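Local coordinates for protein guanosine 5'-monophosphate Reductase (Trypanosoma brucei brucei, PDB 6LK4) that probably catalyses the NADPH-dependent deamination of GMP to IMP and binds guanine nucleotides in a CBS domain through which it is allosterically regulated, at residues R103-H108 with L130-C135; I47-S52 with V64-E69; R190-P195 with V207-V212. One frame throughout, in Å; residues are numbered along the deposited sequence.

Contact 1 (R103-H108 with L130-C135). With GTP (guanosine-5'-triphosphate), chain B.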
# COMPACT_ATOMS: atom_id res chain seq x y z
N ARG A 103 1.66 -54.09 -23.36
CA ARG A 103 2.80 -54.41 -22.50
C ARG A 103 2.74 -55.85 -22.03
O ARG A 103 1.68 -56.34 -21.62
CB ARG A 103 2.85 -53.47 -21.31
CG ARG A 103 2.86 -52.00 -21.68
CD ARG A 103 3.97 -51.67 -22.66
NE ARG A 103 5.26 -51.60 -21.98
CZ ARG A 103 6.43 -51.41 -22.57
NH1 ARG A 103 6.51 -51.26 -23.89
NH2 ARG A 103 7.52 -51.37 -21.84
N ILE A 104 3.89 -56.53 -22.10
CA ILE A 104 4.00 -57.94 -21.75
C ILE A 104 5.00 -58.10 -20.60
O ILE A 104 5.62 -57.15 -20.13
CB ILE A 104 4.42 -58.80 -22.96
CG1 ILE A 104 5.79 -58.35 -23.46
CG2 ILE A 104 3.40 -58.67 -24.07
CD1 ILE A 104 6.34 -59.22 -24.54
N ILE A 105 5.13 -59.34 -20.12
CA ILE A 105 6.10 -59.68 -19.09
C ILE A 105 6.32 -61.18 -19.14
O ILE A 105 5.51 -61.93 -19.70
CB ILE A 105 5.63 -59.22 -17.68
CG1 ILE A 105 6.82 -59.13 -16.72
CG2 ILE A 105 4.52 -60.14 -17.14
CD1 ILE A 105 6.47 -58.67 -15.35
N LEU A 106 7.40 -61.64 -18.57
CA LEU A 106 7.68 -63.06 -18.71
C LEU A 106 7.41 -63.81 -17.41
O LEU A 106 7.54 -63.24 -16.32
CB LEU A 106 9.13 -63.27 -19.13
CG LEU A 106 9.36 -62.57 -20.45
CD1 LEU A 106 10.85 -62.50 -20.75
CD2 LEU A 106 8.56 -63.27 -21.55
N PRO A 107 7.05 -65.09 -17.49
CA PRO A 107 6.54 -65.79 -16.29
C PRO A 107 7.54 -65.91 -15.15
O PRO A 107 7.12 -65.98 -13.99
CB PRO A 107 6.12 -67.16 -16.84
CG PRO A 107 6.79 -67.30 -18.16
CD PRO A 107 6.94 -65.92 -18.70
N HIS A 108 8.84 -65.94 -15.44
CA HIS A 108 9.85 -66.04 -14.39
C HIS A 108 10.38 -64.68 -13.94
O HIS A 108 11.43 -64.63 -13.30
CB HIS A 108 11.01 -66.92 -14.85
CG HIS A 108 10.62 -68.35 -15.08
ND1 HIS A 108 9.92 -69.08 -14.15
CD2 HIS A 108 10.79 -69.16 -16.15
CE1 HIS A 108 9.69 -70.29 -14.63
NE2 HIS A 108 10.21 -70.36 -15.84
N LEU A 130 -0.51 -56.44 -17.26
CA LEU A 130 0.58 -56.96 -18.07
C LEU A 130 0.18 -58.33 -18.58
O LEU A 130 -0.39 -59.14 -17.82
CB LEU A 130 1.89 -57.06 -17.29
CG LEU A 130 2.46 -55.75 -16.77
CD1 LEU A 130 3.65 -56.03 -15.88
CD2 LEU A 130 2.86 -54.84 -17.94
N LEU A 131 0.43 -58.58 -19.86
CA LEU A 131 0.15 -59.89 -20.42
C LEU A 131 1.40 -60.74 -20.30
O LEU A 131 2.49 -60.32 -20.71
CB LEU A 131 -0.33 -59.76 -21.87
CG LEU A 131 -1.67 -59.04 -21.82
CD1 LEU A 131 -2.04 -58.45 -23.15
CD2 LEU A 131 -2.77 -59.96 -21.29
N VAL A 132 1.25 -61.91 -19.69
CA VAL A 132 2.37 -62.82 -19.47
C VAL A 132 2.47 -63.71 -20.70
O VAL A 132 1.54 -64.45 -21.01
CB VAL A 132 2.17 -63.64 -18.19
CG1 VAL A 132 3.49 -64.27 -17.77
CG2 VAL A 132 1.63 -62.76 -17.08
N VAL A 133 3.59 -63.61 -21.41
CA VAL A 133 3.80 -64.38 -22.62
C VAL A 133 5.09 -65.16 -22.46
O VAL A 133 5.88 -64.93 -21.55
CB VAL A 133 3.83 -63.50 -23.89
CG1 VAL A 133 2.51 -62.78 -24.05
CG2 VAL A 133 4.97 -62.51 -23.81
N ASN A 134 5.31 -66.11 -23.38
CA ASN A 134 6.43 -67.04 -23.23
C ASN A 134 7.77 -66.37 -23.50
O ASN A 134 8.74 -66.62 -22.79
CB ASN A 134 6.24 -68.26 -24.14
CG ASN A 134 6.23 -67.92 -25.62
OD1 ASN A 134 6.38 -66.76 -26.01
ND2 ASN A 134 6.05 -68.93 -26.45
N CYS A 135 7.84 -65.50 -24.51
CA CYS A 135 9.08 -64.77 -24.77
C CYS A 135 8.75 -63.56 -25.63
O CYS A 135 7.68 -63.48 -26.23
CB CYS A 135 10.14 -65.65 -25.45
SG CYS A 135 9.67 -66.32 -27.05
O3B GTP B . -6.53 -45.27 -15.12
PB GTP B . -7.45 -46.06 -16.18
O1B GTP B . -7.95 -45.12 -17.25
O2B GTP B . -8.61 -46.74 -15.47
O3A GTP B . -6.41 -47.15 -16.78
PA GTP B . -6.37 -48.71 -16.38
O1A GTP B . -7.57 -49.18 -15.59
O2A GTP B . -5.08 -48.98 -15.67
O5' GTP B . -6.41 -49.46 -17.80
C5' GTP B . -5.37 -49.30 -18.73
C4' GTP B . -5.62 -48.12 -19.67
O4' GTP B . -4.36 -47.81 -20.24
C3' GTP B . -6.55 -48.41 -20.83
O3' GTP B . -7.26 -47.22 -21.15
C2' GTP B . -5.62 -48.74 -21.97
O2' GTP B . -6.10 -48.42 -23.26
C1' GTP B . -4.39 -47.92 -21.64
N9 GTP B . -3.24 -48.69 -22.12
C8 GTP B . -2.33 -48.26 -23.03
N7 GTP B . -1.44 -49.26 -23.23
C5 GTP B . -1.79 -50.31 -22.46
C6 GTP B . -1.23 -51.57 -22.29
O6 GTP B . -0.21 -51.85 -22.93
N1 GTP B . -1.80 -52.47 -21.41
C2 GTP B . -2.93 -52.10 -20.70
N2 GTP B . -3.50 -52.95 -19.85
N3 GTP B . -3.48 -50.85 -20.88
C4 GTP B . -2.92 -49.97 -21.75
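Arg103 touches Leu130 through the root of its side chain, with CB 3.6 Å from Leu130 CD2. Its flat guanidinium leads away from Leu130-Cys135 and makes a cation-pi contact with Trp120. The second flat group is the guanine of GTP. It meets the backbone just before strand 104-105 through its exocyclic O6, at the edge of the base, with Arg103 CG packed beside it.

From here run two parallel strands of a beta-alpha-beta unit in the CBS domain, joined through helix 111-118. Leu131 N gives a nearly straight bond to a lone pair of Arg103 O (3.1 Å). Leu131 O then accepts from Ile105 N (2.9 Å), a more bent bond. Ile105 O takes Val133 N. Ile104 and Leu131 point to one face of the sheet. There Ile104 CD1 reaches across to Val133 CG2 at 3.6 Å, and the two side chains cross at about a right angle. Ile105 and Val132 lie side by side on the other face, CG2 to CG2 3.9 Å, against helix 159-162. At the far end the ring of Pro107 lies obliquely across Val132, with its CD 3.9 Å from Val132 CG1. The same Pro107 CD lies 3.2 Å from Val133 O.

The backbone itself reads the base. Arg103 N donates to GTP O6 (2.9 Å, 167° at the hydrogen). A backbone N-H can only donate here, which probably favours a 6-oxopurine such as guanine over adenine, whose amino group at that position would face another donor.

Contact 2 (I47-S52 with V64-E69)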
# COMPACT_ATOMS: atom_id res chain seq x y z
N ILE A 47 -16.43 -29.43 -29.71
CA ILE A 47 -16.39 -28.12 -29.09
C ILE A 47 -15.25 -27.36 -29.76
O ILE A 47 -14.23 -27.96 -30.11
CB ILE A 47 -16.18 -28.21 -27.57
CG1 ILE A 47 -14.83 -28.85 -27.25
CG2 ILE A 47 -17.33 -28.97 -26.93
CD1 ILE A 47 -14.43 -28.70 -25.81
N PRO A 48 -15.38 -26.06 -29.96
CA PRO A 48 -14.38 -25.35 -30.76
C PRO A 48 -13.19 -24.83 -29.96
O PRO A 48 -12.77 -23.69 -30.15
CB PRO A 48 -15.18 -24.19 -31.37
CG PRO A 48 -16.45 -24.07 -30.53
CD PRO A 48 -16.47 -25.18 -29.51
N ILE A 49 -12.61 -25.65 -29.08
CA ILE A 49 -11.54 -25.19 -28.20
C ILE A 49 -10.26 -25.92 -28.56
O ILE A 49 -10.23 -27.15 -28.62
CB ILE A 49 -11.88 -25.41 -26.72
CG1 ILE A 49 -13.27 -24.88 -26.42
CG2 ILE A 49 -10.87 -24.66 -25.89
CD1 ILE A 49 -13.39 -23.43 -26.70
N VAL A 50 -9.20 -25.15 -28.78
CA VAL A 50 -7.88 -25.68 -29.09
C VAL A 50 -6.90 -25.15 -28.05
O VAL A 50 -6.86 -23.95 -27.78
CB VAL A 50 -7.45 -25.28 -30.52
CG1 VAL A 50 -6.13 -25.94 -30.88
CG2 VAL A 50 -8.52 -25.66 -31.53
N ALA A 51 -6.13 -26.05 -27.44
CA ALA A 51 -5.11 -25.64 -26.49
C ALA A 51 -3.88 -25.18 -27.25
O ALA A 51 -3.36 -25.91 -28.11
CB ALA A 51 -4.77 -26.78 -25.54
N SER A 52 -3.39 -23.99 -26.93
CA SER A 52 -2.34 -23.38 -27.73
C SER A 52 -1.04 -24.17 -27.65
O SER A 52 -0.69 -24.74 -26.60
CB SER A 52 -2.10 -21.95 -27.26
OG SER A 52 -0.85 -21.51 -27.74
N VAL A 64 -4.32 -34.64 -23.94
CA VAL A 64 -5.26 -35.69 -23.57
C VAL A 64 -6.57 -35.07 -23.08
O VAL A 64 -7.65 -35.44 -23.53
CB VAL A 64 -4.63 -36.61 -22.51
CG1 VAL A 64 -5.68 -37.49 -21.85
CG2 VAL A 64 -3.50 -37.45 -23.14
N ALA A 65 -6.47 -34.11 -22.16
CA ALA A 65 -7.67 -33.54 -21.56
C ALA A 65 -8.53 -32.82 -22.60
O ALA A 65 -9.76 -32.98 -22.62
CB ALA A 65 -7.28 -32.59 -20.43
N MET A 66 -7.90 -32.04 -23.48
CA MET A 66 -8.65 -31.34 -24.51
C MET A 66 -9.43 -32.31 -25.39
O MET A 66 -10.64 -32.13 -25.62
CB MET A 66 -7.70 -30.50 -25.35
CG MET A 66 -7.15 -29.30 -24.62
SD MET A 66 -8.50 -28.25 -24.06
CE MET A 66 -9.38 -28.03 -25.61
N ALA A 67 -8.76 -33.35 -25.88
CA ALA A 67 -9.44 -34.35 -26.71
C ALA A 67 -10.63 -34.95 -25.97
O ALA A 67 -11.71 -35.11 -26.55
CB ALA A 67 -8.46 -35.44 -27.13
N ARG A 68 -10.45 -35.29 -24.69
CA ARG A 68 -11.54 -35.89 -23.93
C ARG A 68 -12.70 -34.93 -23.78
O ARG A 68 -13.85 -35.37 -23.76
CB ARG A 68 -11.06 -36.32 -22.55
CG ARG A 68 -10.20 -37.55 -22.58
CD ARG A 68 -9.90 -38.08 -21.20
NE ARG A 68 -9.27 -39.39 -21.33
CZ ARG A 68 -8.33 -39.86 -20.51
NH1 ARG A 68 -7.91 -39.12 -19.49
NH2 ARG A 68 -7.82 -41.07 -20.72
N GLU A 69 -12.43 -33.64 -23.70
CA GLU A 69 -13.51 -32.67 -23.70
C GLU A 69 -14.17 -32.52 -25.06
O GLU A 69 -15.25 -31.93 -25.14
CB GLU A 69 -13.00 -31.31 -23.22
CG GLU A 69 -12.50 -31.29 -21.79
CD GLU A 69 -13.55 -31.76 -20.80
OE1 GLU A 69 -14.74 -31.44 -20.99
OE2 GLU A 69 -13.19 -32.48 -19.84
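Met66 of helix 60-69 packs on Ile49 and Ala51 of strand 49-51. They are the first strand and the following helix of the TIM barrel. The two short segments run almost antiparallel, at 171°, with their axes 8.9 Å apart. The helix lies outside the barrel wall and leads back to the next strand, 72-75, in a beta-alpha-beta unit.

The tight part belongs to Met66. Its chain bends at chi2 (-58°) and again at chi3 (-53°), which curls the thioether back along the strand. CG sits 3.6 Å from Ala51 CB. The terminal CE lands on Ile49, 3.7 Å from CG2 and 3.2 Å from the backbone O. The side chains of Ile49 and Met66 cross at about a right angle. All three residues are buried, and no hydrogen bond links the segments, so this part rests on van der Waals packing, mostly apolar, with the methyl also against a carbonyl oxygen. Val50, between the two contacting strand residues, points away from the helix and packs on Met372 and Leu39. The strand runs on into Ser52, which binds GMP in another structure of this protein.

The side nearer solvent lies at Glu69. Ile47 precedes the strand and is joined to it through an inverse gamma turn centred on Pro48. Glu69 is partly exposed, and only the root of its side chain takes part. Its carboxylate makes a salt bridge to Arg445 of helix 440-457. Val444 of that helix touches both Ile47 and Glu69. Here Ile47 CD1 does the touching: it lies 3.9 Å from Glu69 CB and 3.4 Å from Glu69 O.

Contact 3 (R190-P195 with V207-V212). With GTP (guanosine-5'-triphosphate), chain B.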
# COMPACT_ATOMS: atom_id res chain seq x y z
N ARG A 190 -17.43 -61.83 -17.09
CA ARG A 190 -17.14 -61.00 -15.91
C ARG A 190 -15.69 -60.50 -15.86
O ARG A 190 -15.18 -60.12 -14.80
CB ARG A 190 -17.48 -61.75 -14.62
CG ARG A 190 -18.96 -62.11 -14.47
CD ARG A 190 -19.52 -61.61 -13.13
NE ARG A 190 -20.65 -62.41 -12.65
CZ ARG A 190 -21.82 -62.52 -13.27
NH1 ARG A 190 -22.04 -61.89 -14.43
NH2 ARG A 190 -22.79 -63.27 -12.74
N THR A 191 -15.01 -60.45 -17.00
CA THR A 191 -13.61 -60.06 -17.08
C THR A 191 -13.47 -58.59 -17.48
O THR A 191 -14.41 -57.96 -17.98
CB THR A 191 -12.87 -60.96 -18.07
OG1 THR A 191 -11.53 -60.49 -18.25
CG2 THR A 191 -13.59 -60.95 -19.41
N ALA A 192 -12.28 -58.05 -17.26
CA ALA A 192 -11.99 -56.67 -17.59
C ALA A 192 -10.89 -56.53 -18.63
O ALA A 192 -10.55 -55.40 -18.99
CB ALA A 192 -11.59 -55.89 -16.34
N ASN A 193 -10.34 -57.64 -19.12
CA ASN A 193 -9.36 -57.60 -20.19
C ASN A 193 -9.60 -58.78 -21.12
O ASN A 193 -9.69 -59.92 -20.66
CB ASN A 193 -7.93 -57.66 -19.66
CG ASN A 193 -7.54 -56.40 -18.90
OD1 ASN A 193 -7.20 -55.36 -19.50
ND2 ASN A 193 -7.57 -56.49 -17.58
N VAL A 194 -9.72 -58.50 -22.42
CA VAL A 194 -9.85 -59.53 -23.44
C VAL A 194 -8.68 -59.38 -24.40
O VAL A 194 -8.63 -58.43 -25.19
CB VAL A 194 -11.18 -59.42 -24.20
CG1 VAL A 194 -11.19 -60.40 -25.36
CG2 VAL A 194 -12.34 -59.69 -23.27
N PRO A 195 -7.71 -60.29 -24.37
CA PRO A 195 -6.67 -60.29 -25.40
C PRO A 195 -7.20 -60.84 -26.71
O PRO A 195 -8.09 -61.69 -26.75
CB PRO A 195 -5.60 -61.22 -24.82
CG PRO A 195 -5.96 -61.41 -23.39
CD PRO A 195 -7.44 -61.26 -23.30
N VAL A 207 -8.00 -55.59 -25.57
CA VAL A 207 -9.14 -54.72 -25.36
C VAL A 207 -9.44 -54.72 -23.87
O VAL A 207 -9.52 -55.79 -23.26
CB VAL A 207 -10.35 -55.19 -26.18
CG1 VAL A 207 -11.45 -54.13 -26.15
CG2 VAL A 207 -9.92 -55.47 -27.61
N THR A 208 -9.56 -53.53 -23.28
CA THR A 208 -9.74 -53.40 -21.85
C THR A 208 -11.13 -52.88 -21.55
O THR A 208 -11.66 -52.07 -22.31
CB THR A 208 -8.71 -52.44 -21.20
OG1 THR A 208 -9.07 -51.08 -21.45
CG2 THR A 208 -7.32 -52.70 -21.73
N LEU A 209 -11.68 -53.32 -20.42
CA LEU A 209 -12.96 -52.79 -19.97
C LEU A 209 -12.89 -51.28 -19.79
O LEU A 209 -13.86 -50.57 -20.09
CB LEU A 209 -13.38 -53.48 -18.66
CG LEU A 209 -14.63 -52.87 -18.03
CD1 LEU A 209 -15.85 -53.20 -18.87
CD2 LEU A 209 -14.83 -53.35 -16.63
N SER A 210 -11.75 -50.78 -19.33
CA SER A 210 -11.59 -49.34 -19.17
C SER A 210 -11.86 -48.59 -20.48
O SER A 210 -12.56 -47.57 -20.48
CB SER A 210 -10.17 -49.05 -18.66
OG SER A 210 -9.82 -47.68 -18.80
N ASP A 211 -11.34 -49.09 -21.60
CA ASP A 211 -11.60 -48.42 -22.87
C ASP A 211 -13.05 -48.58 -23.31
O ASP A 211 -13.68 -47.62 -23.77
CB ASP A 211 -10.66 -48.95 -23.93
CG ASP A 211 -9.23 -48.52 -23.71
OD1 ASP A 211 -9.01 -47.31 -23.53
OD2 ASP A 211 -8.33 -49.38 -23.72
N VAL A 212 -13.60 -49.79 -23.19
CA VAL A 212 -14.99 -50.01 -23.58
C VAL A 212 -15.90 -49.04 -22.84
O VAL A 212 -16.84 -48.47 -23.42
CB VAL A 212 -15.39 -51.47 -23.31
CG1 VAL A 212 -16.88 -51.65 -23.47
CG2 VAL A 212 -14.63 -52.41 -24.22
O3B GTP B . -6.53 -45.27 -15.12
PB GTP B . -7.45 -46.06 -16.18
O1B GTP B . -7.95 -45.12 -17.25
O2B GTP B . -8.61 -46.74 -15.47
O3A GTP B . -6.41 -47.15 -16.78
PA GTP B . -6.37 -48.71 -16.38
O1A GTP B . -7.57 -49.18 -15.59
O2A GTP B . -5.08 -48.98 -15.67
O5' GTP B . -6.41 -49.46 -17.80
C5' GTP B . -5.37 -49.30 -18.73
C4' GTP B . -5.62 -48.12 -19.67
O4' GTP B . -4.36 -47.81 -20.24
C3' GTP B . -6.55 -48.41 -20.83
O3' GTP B . -7.26 -47.22 -21.15
C2' GTP B . -5.62 -48.74 -21.97
O2' GTP B . -6.10 -48.42 -23.26
C1' GTP B . -4.39 -47.92 -21.64
N9 GTP B . -3.24 -48.69 -22.12
C8 GTP B . -2.33 -48.26 -23.03
N7 GTP B . -1.44 -49.26 -23.23
C5 GTP B . -1.79 -50.31 -22.46
C6 GTP B . -1.23 -51.57 -22.29
O6 GTP B . -0.21 -51.85 -22.93
N1 GTP B . -1.80 -52.47 -21.41
C2 GTP B . -2.93 -52.10 -20.70
N2 GTP B . -3.50 -52.95 -19.85
N3 GTP B . -3.48 -50.85 -20.88
C4 GTP B . -2.92 -49.97 -21.75
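Ala192 and Leu209 meet where a beta hairpin passes into a helix. Leu209 N donates to Ala192 O at 2.8 Å, and the donor stands above the carbonyl plane. Beside this bond Ala192 CB lies 3.8 Å from Leu209 CB. The bond ties the first residue of helix 209-216 to the residue just before strand 193-197. Next comes Asn193 with Thr208, an antiparallel non-hydrogen-bonded pair. Their side chains lie side by side and point the same way, with Asn193 OD1 3.5 Å from Thr208 CG2. Val194 and Val207 form the hydrogen-bonded pair that follows. Val194 N gives to Val207 O at 2.8 Å, and Val207 N returns a bond to Val194 O at 2.9 Å.

Thr208 links this pairing to the nucleotide. It is the N-cap of the helix. Its chi1 of 77° sets OG1 between the backbone N and the carbonyl carbon, where it accepts from Asp211 N (3.0 Å). A weak bond from OG1 to Asp211 OD2 adds a second hold. The cap probably helps to place the Asp211 carboxylate at the ribose of GTP. OD1 accepts from GTP O3' at 3.0 Å, while OD2 faces O2'. Ser96 N makes a further, weak bond to OD1. Binding of the ribose by an aspartate in the first turn of a helix is a familiar feature of nucleotide-binding CBS domains.

Further out, strand 99-100 flanks strand 203-208 on the edge away from strand 193-197. Val207 and Val212 pack on helix 179-189. His148 and Leu152 of a second subunit cover Ala192 and Leu209.

From the N terminus, contact 2 comes first. It closes the short loop between strand 49-51 and helix 60-69 and belongs to the catalytic barrel. Contact 1 follows in the first CBS repeat, where residues 109-129 return the chain to a parallel neighbour. Contact 3 comes last and closes a hairpin in the second repeat. The three lie in series, and none nests in or crosses another. Contacts 1 and 3 touch through Leu131 CD2 and Pro195 CG, 4.1 Å apart, and both reach the same GTP, one at the base and one at the ribose. Contact 2 stands apart, its nearest atoms about 7 Å from contact 3 and about 15 Å from contact 1.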